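Local coordinates for putative P450-like enzyme (Streptomyces himastatinicus ATCC 53653, PDB 5Z9J), which is a heme-binding member of the cytochrome P450 family that probably acts as a monooxygenase in bacterial secondary metabolism, at residues L35-G40 / L309-A314; Y41-A46 / D318-E323. All blocks are in the same frame, centred on the assembly; numbering follows the deposited sequence.

Contact 1. Residues L35-G40 / L309-A314; sequences LWNVYG and LVWTGA. With TAM (tris(hydroxyethyl)aminomethane), chain F.
Within the mixed beta sheet of the P450 fold, strands 35-38 and 307-310 run parallel, Asn37 paired with Leu309 and Val38 with Val310. Three backbone bonds stitch them: Leu309 N to Trp36 O (2.9 Å), Val38 N to Leu309 O and Trp311 N to Val38 O. The last carries the pairing beyond the strand end, where Trp311 centres an inverse gamma turn and occupies the N-cap position of helix 312-315. The side chains of Asn37 and Trp311 run alongside each other. Trp311 NE1 donates in its ring plane to Asn37 OD1 at 2.8 Å, nearly straight (170°), although it meets the oxygen tilted 31° from the amide plane. Asn37 ND2 is taken by Asp28, so both ends of the amide are held and its flip is fixed; the same carboxylate bonds Tyr39 OH. Tyr39 sends its ring back along the indole because CG stands beside its own backbone N (chi1 -52°). The two rings are close to parallel but slid apart, with centroids of the phenol and five-membered rings 5.1 Å apart and Tyr39 CE1 tight against Trp311 CD1 at 3.2 Å. Ala314 CB meets Tyr39 CD1 at one end of the contact; at the other, Leu35 CD2 touches Leu309 CD1 at 3.7 Å. Over one indole face, toward the rim, comes C3 of tris(hydroxyethyl)aminomethane, 3.4 Å from Trp311 CZ2.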
ATOM      1  N   LEU A  35      21.130  -7.762   4.394  1.00 33.92           N
ATOM      2  CA  LEU A  35      20.529  -6.877   3.414  1.00 33.10           C
ATOM      3  C   LEU A  35      21.089  -5.473   3.552  1.00 34.41           C
ATOM      4  O   LEU A  35      21.697  -5.135   4.577  1.00 32.39           O
ATOM      5  CB  LEU A  35      18.993  -6.846   3.547  1.00 31.52           C
ATOM      6  CG  LEU A  35      18.299  -6.562   4.887  1.00 31.55           C
ATOM      7  CD1 LEU A  35      18.294  -5.076   5.193  1.00 30.66           C
ATOM      8  CD2 LEU A  35      16.839  -7.151   4.922  1.00 35.15           C
ATOM      9  N   TRP A  36      20.839  -4.663   2.522  1.00 33.53           N
ATOM     10  CA  TRP A  36      21.302  -3.290   2.457  1.00 34.07           C
ATOM     11  C   TRP A  36      20.102  -2.372   2.626  1.00 33.28           C
ATOM     12  O   TRP A  36      18.968  -2.756   2.272  1.00 29.28           O
ATOM     13  CB  TRP A  36      22.028  -3.019   1.125  1.00 34.38           C
ATOM     14  CG  TRP A  36      23.283  -3.843   0.886  1.00 35.47           C
ATOM     15  CD1 TRP A  36      23.356  -5.147   0.456  1.00 33.50           C
ATOM     16  CD2 TRP A  36      24.641  -3.406   1.052  1.00 35.77           C
ATOM     17  NE1 TRP A  36      24.664  -5.546   0.375  1.00 39.93           N
ATOM     18  CE2 TRP A  36      25.476  -4.491   0.717  1.00 36.30           C
ATOM     19  CE3 TRP A  36      25.228  -2.197   1.454  1.00 36.89           C
ATOM     20  CZ2 TRP A  36      26.870  -4.413   0.774  1.00 47.75           C
ATOM     21  CZ3 TRP A  36      26.617  -2.119   1.511  1.00 38.28           C
ATOM     22  CH2 TRP A  36      27.420  -3.213   1.171  1.00 39.25           C
ATOM     23  N   ASN A  37      20.352  -1.209   3.247  1.00 33.24           N
ATOM     24  CA  ASN A  37      19.382  -0.140   3.500  1.00 31.60           C
ATOM     25  C   ASN A  37      19.767   1.178   2.823  1.00 30.92           C
ATOM     26  O   ASN A  37      20.911   1.596   2.938  1.00 32.84           O
ATOM     27  CB  ASN A  37      19.236   0.115   5.021  1.00 33.37           C
ATOM     28  CG  ASN A  37      18.682  -1.085   5.791  1.00 31.71           C
ATOM     29  OD1 ASN A  37      17.553  -1.479   5.570  1.00 32.75           O
ATOM     30  ND2 ASN A  37      19.465  -1.649   6.699  1.00 30.73           N
ATOM     31  N   VAL A  38      18.825   1.834   2.141  1.00 32.87           N
ATOM     32  CA  VAL A  38      19.021   3.201   1.590  1.00 30.17           C
ATOM     33  C   VAL A  38      18.013   4.172   2.218  1.00 29.58           C
ATOM     34  O   VAL A  38      16.797   3.901   2.174  1.00 28.18           O
ATOM     35  CB  VAL A  38      18.818   3.243   0.043  1.00 36.99           C
ATOM     36  CG1 VAL A  38      19.094   4.642  -0.535  1.00 37.88           C
ATOM     37  CG2 VAL A  38      19.693   2.258  -0.626  1.00 38.74           C
ATOM     38  N   TYR A  39      18.464   5.297   2.764  1.00 30.73           N
ATOM     39  CA  TYR A  39      17.554   6.242   3.440  1.00 30.40           C
ATOM     40  C   TYR A  39      17.471   7.658   2.766  1.00 37.02           C
ATOM     41  O   TYR A  39      16.600   8.479   3.121  1.00 30.87           O
ATOM     42  CB  TYR A  39      17.966   6.433   4.894  1.00 33.10           C
ATOM     43  CG  TYR A  39      18.148   5.161   5.680  1.00 32.62           C
ATOM     44  CD1 TYR A  39      17.080   4.306   5.950  1.00 31.53           C
ATOM     45  CD2 TYR A  39      19.377   4.837   6.197  1.00 32.44           C
ATOM     46  CE1 TYR A  39      17.267   3.148   6.678  1.00 31.45           C
ATOM     47  CE2 TYR A  39      19.565   3.684   6.932  1.00 34.77           C
ATOM     48  CZ  TYR A  39      18.500   2.841   7.162  1.00 33.62           C
ATOM     49  OH  TYR A  39      18.682   1.689   7.892  1.00 36.17           O
ATOM     50  N   GLY A  40      18.329   7.932   1.788  1.00 32.24           N
ATOM     51  CA  GLY A  40      18.388   9.270   1.218  1.00 36.99           C
ATOM     52  C   GLY A  40      17.363   9.438   0.116  1.00 36.64           C
ATOM     53  O   GLY A  40      16.945   8.441  -0.512  1.00 36.24           O
ATOM     54  N   LEU A 309      16.686  -2.622   0.535  1.00 33.25           N
ATOM     55  CA  LEU A 309      15.499  -1.983   1.064  1.00 30.96           C
ATOM     56  C   LEU A 309      15.595  -0.493   0.867  1.00 29.12           C
ATOM     57  O   LEU A 309      16.443   0.171   1.457  1.00 28.43           O
ATOM     58  CB  LEU A 309      15.323  -2.291   2.541  1.00 34.85           C
ATOM     59  CG  LEU A 309      15.156  -3.798   2.768  1.00 39.55           C
ATOM     60  CD1 LEU A 309      14.796  -4.120   4.214  1.00 41.66           C
ATOM     61  CD2 LEU A 309      14.178  -4.422   1.777  1.00 40.27           C
ATOM     62  N   VAL A 310      14.707   0.008   0.016  1.00 28.94           N
ATOM     63  CA  VAL A 310      14.587   1.411  -0.293  1.00 28.46           C
ATOM     64  C   VAL A 310      13.584   2.050   0.691  1.00 30.17           C
ATOM     65  O   VAL A 310      12.357   1.777   0.599  1.00 23.92           O
ATOM     66  CB  VAL A 310      14.124   1.614  -1.734  1.00 26.68           C
ATOM     67  CG1 VAL A 310      13.884   3.077  -2.023  1.00 27.46           C
ATOM     68  CG2 VAL A 310      15.085   0.968  -2.716  1.00 26.21           C
ATOM     69  N   TRP A 311      14.089   2.833   1.665  1.00 29.75           N
ATOM     70  CA  TRP A 311      13.183   3.376   2.699  1.00 29.07           C
ATOM     71  C   TRP A 311      12.569   4.719   2.267  1.00 29.84           C
ATOM     72  O   TRP A 311      13.079   5.807   2.557  1.00 25.78           O
ATOM     73  CB  TRP A 311      13.880   3.457   4.050  1.00 27.75           C
ATOM     74  CG  TRP A 311      14.243   2.091   4.545  1.00 29.35           C
ATOM     75  CD1 TRP A 311      15.488   1.498   4.525  1.00 31.29           C
ATOM     76  CD2 TRP A 311      13.343   1.115   5.120  1.00 29.10           C
ATOM     77  NE1 TRP A 311      15.404   0.207   5.042  1.00 32.85           N
ATOM     78  CE2 TRP A 311      14.110  -0.041   5.421  1.00 30.94           C
ATOM     79  CE3 TRP A 311      11.976   1.113   5.410  1.00 27.96           C
ATOM     80  CZ2 TRP A 311      13.537  -1.191   5.998  1.00 31.20           C
ATOM     81  CZ3 TRP A 311      11.412  -0.030   5.976  1.00 27.88           C
ATOM     82  CH2 TRP A 311      12.195  -1.162   6.259  1.00 28.53           C
ATOM     83  N   THR A 312      11.484   4.602   1.504  1.00 24.06           N
ATOM     84  CA  THR A 312      10.715   5.705   1.031  1.00 23.89           C
ATOM     85  C   THR A 312      10.223   6.496   2.238  1.00 30.32           C
ATOM     86  O   THR A 312      10.191   7.746   2.181  1.00 31.59           O
ATOM     87  CB  THR A 312       9.520   5.199   0.178  1.00 27.73           C
ATOM     88  OG1 THR A 312       8.823   4.226   0.948  1.00 22.18           O
ATOM     89  CG2 THR A 312      10.018   4.571  -1.110  1.00 23.18           C
ATOM     90  N   GLY A 313       9.894   5.833   3.358  1.00 27.33           N
ATOM     91  CA  GLY A 313       9.485   6.605   4.535  1.00 23.66           C
ATOM     92  C   GLY A 313      10.620   7.532   5.016  1.00 24.94           C
ATOM     93  O   GLY A 313      10.413   8.687   5.382  1.00 25.41           O
ATOM     94  N   ALA A 314      11.829   7.010   5.039  1.00 25.63           N
ATOM     95  CA  ALA A 314      12.975   7.822   5.477  1.00 27.34           C
ATOM     96  C   ALA A 314      13.338   8.890   4.426  1.00 29.09           C
ATOM     97  O   ALA A 314      13.650  10.040   4.772  1.00 31.43           O
ATOM     98  CB  ALA A 314      14.154   6.909   5.775  1.00 28.80           C
TER
HETATM   99  C   TAM F 402      16.257  -1.287   9.740  1.00 34.58           C
HETATM  100  C1  TAM F 402      17.622  -0.627  10.191  1.00 48.37           C
HETATM  101  C2  TAM F 402      15.237  -1.352  10.890  1.00 36.79           C
HETATM  102  C3  TAM F 402      15.665  -0.490   8.542  1.00 56.31           C
HETATM  103  C4  TAM F 402      17.457   0.266  11.425  1.00 49.57           C
HETATM  104  C5  TAM F 402      13.969  -2.011  10.368  1.00 37.06           C
HETATM  105  C6  TAM F 402      15.578   1.037   8.765  1.00 47.28           C
HETATM  106  N   TAM F 402      16.494  -2.647   9.266  1.00 35.01           N
HETATM  107  O4  TAM F 402      17.722  -0.470  12.606  1.00 51.33           O
HETATM  108  O5  TAM F 402      14.373  -3.019   9.424  1.00 38.90           O
HETATM  109  O6  TAM F 402      14.588   1.305   9.737  1.00 47.58           O

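Contact 2. Residues Y41-A46 / D318-E323; sequences YPESAA and DERQFE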
ATOM      1  N   TYR A  41      16.866  10.659  -0.066  1.00 35.38           N
ATOM      2  CA  TYR A  41      15.831  10.859  -1.106  1.00 34.97           C
ATOM      3  C   TYR A  41      16.425  10.787  -2.527  1.00 35.08           C
ATOM      4  O   TYR A  41      15.927  10.002  -3.347  1.00 34.36           O
ATOM      5  CB  TYR A  41      15.041  12.162  -0.882  1.00 32.71           C
ATOM      6  CG  TYR A  41      13.977  12.489  -1.922  1.00 35.54           C
ATOM      7  CD1 TYR A  41      12.604  12.169  -1.733  1.00 37.00           C
ATOM      8  CD2 TYR A  41      14.331  13.124  -3.102  1.00 36.92           C
ATOM      9  CE1 TYR A  41      11.647  12.513  -2.711  1.00 30.64           C
ATOM     10  CE2 TYR A  41      13.397  13.443  -4.061  1.00 37.70           C
ATOM     11  CZ  TYR A  41      12.071  13.132  -3.865  1.00 36.55           C
ATOM     12  OH  TYR A  41      11.199  13.482  -4.859  1.00 38.27           O
ATOM     13  N   PRO A  42      17.477  11.573  -2.836  1.00 35.16           N
ATOM     14  CA  PRO A  42      17.947  11.503  -4.226  1.00 36.14           C
ATOM     15  C   PRO A  42      18.422  10.098  -4.628  1.00 35.46           C
ATOM     16  O   PRO A  42      18.279   9.715  -5.777  1.00 35.86           O
ATOM     17  CB  PRO A  42      19.137  12.525  -4.272  1.00 38.73           C
ATOM     18  CG  PRO A  42      19.560  12.669  -2.873  1.00 38.73           C
ATOM     19  CD  PRO A  42      18.320  12.445  -2.006  1.00 36.76           C
ATOM     20  N   GLU A  43      18.996   9.357  -3.694  1.00 35.05           N
ATOM     21  CA  GLU A  43      19.476   8.004  -3.962  1.00 36.48           C
ATOM     22  C   GLU A  43      18.293   7.041  -4.195  1.00 36.15           C
ATOM     23  O   GLU A  43      18.310   6.228  -5.120  1.00 32.43           O
ATOM     24  CB  GLU A  43      20.364   7.493  -2.814  1.00 34.81           C
ATOM     25  CG  GLU A  43      21.666   8.327  -2.596  1.00 46.53           C
ATOM     26  CD  GLU A  43      21.387   9.570  -1.738  1.00 44.95           C
ATOM     27  OE1 GLU A  43      20.262   9.642  -1.174  1.00 42.51           O
ATOM     28  OE2 GLU A  43      22.273  10.445  -1.613  1.00 45.11           O
ATOM     29  N   SER A  44      17.290   7.128  -3.331  1.00 35.49           N
ATOM     30  CA  SER A  44      16.090   6.285  -3.451  1.00 33.83           C
ATOM     31  C   SER A  44      15.375   6.489  -4.779  1.00 34.91           C
ATOM     32  O   SER A  44      15.035   5.528  -5.483  1.00 35.23           O
ATOM     33  CB  SER A  44      15.103   6.597  -2.310  1.00 33.23           C
ATOM     34  OG  SER A  44      15.600   6.196  -1.043  1.00 34.52           O
ATOM     35  N   ALA A  45      15.123   7.755  -5.095  1.00 30.41           N
ATOM     36  CA  ALA A  45      14.463   8.168  -6.328  1.00 38.05           C
ATOM     37  C   ALA A  45      15.208   7.616  -7.540  1.00 35.06           C
ATOM     38  O   ALA A  45      14.601   7.056  -8.457  1.00 34.06           O
ATOM     39  CB  ALA A  45      14.377   9.698  -6.400  1.00 42.80           C
ATOM     40  N   ALA A  46      16.526   7.769  -7.547  1.00 35.86           N
ATOM     41  CA  ALA A  46      17.312   7.235  -8.657  1.00 37.10           C
ATOM     42  C   ALA A  46      17.202   5.706  -8.747  1.00 33.98           C
ATOM     43  O   ALA A  46      17.188   5.166  -9.828  1.00 33.57           O
ATOM     44  CB  ALA A  46      18.727   7.626  -8.532  1.00 37.05           C
ATOM     45  N   ASP A 318      13.862  13.481   4.161  1.00 36.24           N
ATOM     46  CA  ASP A 318      15.212  13.930   3.797  1.00 37.49           C
ATOM     47  C   ASP A 318      15.206  15.433   3.614  1.00 42.14           C
ATOM     48  O   ASP A 318      14.487  15.957   2.772  1.00 44.98           O
ATOM     49  CB  ASP A 318      15.761  13.204   2.544  1.00 34.68           C
ATOM     50  CG  ASP A 318      17.260  13.518   2.278  1.00 37.40           C
ATOM     51  OD1 ASP A 318      17.780  14.514   2.831  1.00 40.76           O
ATOM     52  OD2 ASP A 318      17.939  12.767   1.559  1.00 36.77           O
ATOM     53  N   GLU A 319      15.982  16.109   4.460  1.00 42.11           N
ATOM     54  CA  GLU A 319      16.080  17.563   4.473  1.00 45.20           C
ATOM     55  C   GLU A 319      16.775  18.138   3.217  1.00 46.14           C
ATOM     56  O   GLU A 319      16.660  19.330   2.961  1.00 48.56           O
ATOM     57  CB  GLU A 319      16.807  18.016   5.737  1.00 48.37           C
ATOM     58  CG  GLU A 319      18.250  17.571   5.747  1.00 52.19           C
ATOM     59  CD  GLU A 319      18.979  17.860   7.056  1.00 57.83           C
ATOM     60  OE1 GLU A 319      18.470  18.629   7.914  1.00 59.69           O
ATOM     61  OE2 GLU A 319      20.124  17.362   7.182  1.00 60.44           O
ATOM     62  N   ARG A 320      17.506  17.307   2.460  1.00 44.49           N
ATOM     63  CA  ARG A 320      18.071  17.711   1.166  1.00 43.47           C
ATOM     64  C   ARG A 320      16.932  17.870   0.129  1.00 44.27           C
ATOM     65  O   ARG A 320      17.115  18.517  -0.912  1.00 46.78           O
ATOM     66  CB  ARG A 320      19.093  16.686   0.653  1.00 41.09           C
ATOM     67  CG  ARG A 320      20.399  16.553   1.463  1.00 42.54           C
ATOM     68  CD  ARG A 320      21.290  15.405   0.929  1.00 41.95           C
ATOM     69  NE  ARG A 320      20.557  14.127   1.061  1.00 40.27           N
ATOM     70  CZ  ARG A 320      20.895  12.977   0.468  1.00 41.48           C
ATOM     71  NH1 ARG A 320      22.001  12.889  -0.271  1.00 39.45           N
ATOM     72  NH2 ARG A 320      20.112  11.883   0.628  1.00 36.30           N
ATOM     73  N   GLN A 321      15.762  17.282   0.403  1.00 40.69           N
ATOM     74  CA  GLN A 321      14.652  17.369  -0.546  1.00 36.90           C
ATOM     75  C   GLN A 321      13.520  18.246  -0.015  1.00 34.55           C
ATOM     76  O   GLN A 321      12.886  18.972  -0.773  1.00 34.68           O
ATOM     77  CB  GLN A 321      14.134  15.977  -0.913  1.00 38.33           C
ATOM     78  CG  GLN A 321      12.868  15.966  -1.792  1.00 38.81           C
ATOM     79  CD  GLN A 321      13.083  16.699  -3.147  1.00 40.16           C
ATOM     80  OE1 GLN A 321      14.218  16.885  -3.597  1.00 39.18           O
ATOM     81  NE2 GLN A 321      11.983  17.050  -3.815  1.00 40.73           N
ATOM     82  N   PHE A 322      13.226  18.161   1.274  1.00 34.17           N
ATOM     83  CA  PHE A 322      12.125  18.948   1.841  1.00 36.07           C
ATOM     84  C   PHE A 322      12.581  19.943   2.889  1.00 38.25           C
ATOM     85  O   PHE A 322      13.359  19.595   3.748  1.00 38.10           O
ATOM     86  CB  PHE A 322      11.081  18.046   2.459  1.00 35.18           C
ATOM     87  CG  PHE A 322      10.640  16.953   1.539  1.00 33.44           C
ATOM     88  CD1 PHE A 322       9.684  17.193   0.579  1.00 33.80           C
ATOM     89  CD2 PHE A 322      11.231  15.697   1.614  1.00 32.97           C
ATOM     90  CE1 PHE A 322       9.279  16.154  -0.290  1.00 32.65           C
ATOM     91  CE2 PHE A 322      10.846  14.655   0.752  1.00 31.02           C
ATOM     92  CZ  PHE A 322       9.894  14.900  -0.201  1.00 31.25           C
ATOM     93  N   GLU A 323      12.081  21.168   2.823  1.00 42.78           N
ATOM     94  CA  GLU A 323      12.309  22.121   3.908  1.00 48.79           C
ATOM     95  C   GLU A 323      11.534  21.656   5.139  1.00 44.24           C
ATOM     96  O   GLU A 323      10.347  21.256   5.019  1.00 41.58           O
ATOM     97  CB  GLU A 323      11.843  23.522   3.504  1.00 57.95           C
ATOM     98  CG  GLU A 323      11.847  24.581   4.616  1.00 65.43           C
ATOM     99  CD  GLU A 323      13.243  25.056   5.030  1.00 74.72           C
ATOM    100  OE1 GLU A 323      14.243  24.682   4.378  1.00 78.65           O
ATOM    101  OE2 GLU A 323      13.334  25.830   6.009  1.00 79.99           O
TER
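The Tyr41 ring and the Gln321 side chain are stacked, ring and amide planes only 9° apart. Gln321 CG sits over the ring centre in a CH-pi contact, 3.4 Å from the centroid, and Gln321 CD lies 3.4 Å from Tyr41 CE2. Tyr41 CG stands anti to the backbone N (chi1 178°), which swings the ring out to Gln321 and Phe322. Phe322 makes an offset edge-to-face pair with Tyr41, planes at 83°, with CZ 3.9 Å from Tyr41 CE1. Tyr41 OH is hydrogen-bonded to the backbone carbonyl of Ala336. With an alanine here, Gln321 and Phe322 would probably face a gap and the Ala336 carbonyl would lose that partner. Beside this aromatic pair runs a salt-bridge network. Arg320 grips Glu43 end-on, NH2 to OE1 at 2.9 Å and NH1 to OE2 at 2.8 Å, carboxylate and guanidinium nearly coplanar, each oxygen using its syn lone pair. Pro42 CD rests over one guanidinium face, and Asp318 lies at the group's edge as a second acid. Asp318 OD2 also accepts from Tyr41 N (2.9 Å) through its anti lone pair, while OD1 closes an Asx turn onto Arg320 N. Thus the first turn of helix 41-48 is tied to the loop after helix 312-315. Around it, Tyr41 and Ser44 pack on Ala315 of that helix, Glu43 touches Val38 of strand 35-38, and Phe322 makes a cation-pi contact with Arg279 of helix 270-280.

How the contacts relate
The segments of contacts 1 and 2 alternate along the chain, strand 35-38 leading through Gly40 into helix 41-48; the centres of the contacts lie 11 Å apart. They touch directly: Gly40 CA is 3.2 Å from Arg320 NH2, and Ser44 OG lies 3.7 Å from Val310 CG1, packing the helix against the sheet. Contact 1 lines one ligand site and lies near another: Asn37, Tyr39 and Trp311 line the tris(hydroxyethyl)aminomethane pocket, while the Val310 side chain stays about 8 Å from the heme and about 4 Å from that of Arg289, a heme-binding residue. Contact 2 is farther removed, its Tyr41 side chain about 12 Å from the heme and that of Asp318 about 14 Å from the tris(hydroxyethyl)aminomethane.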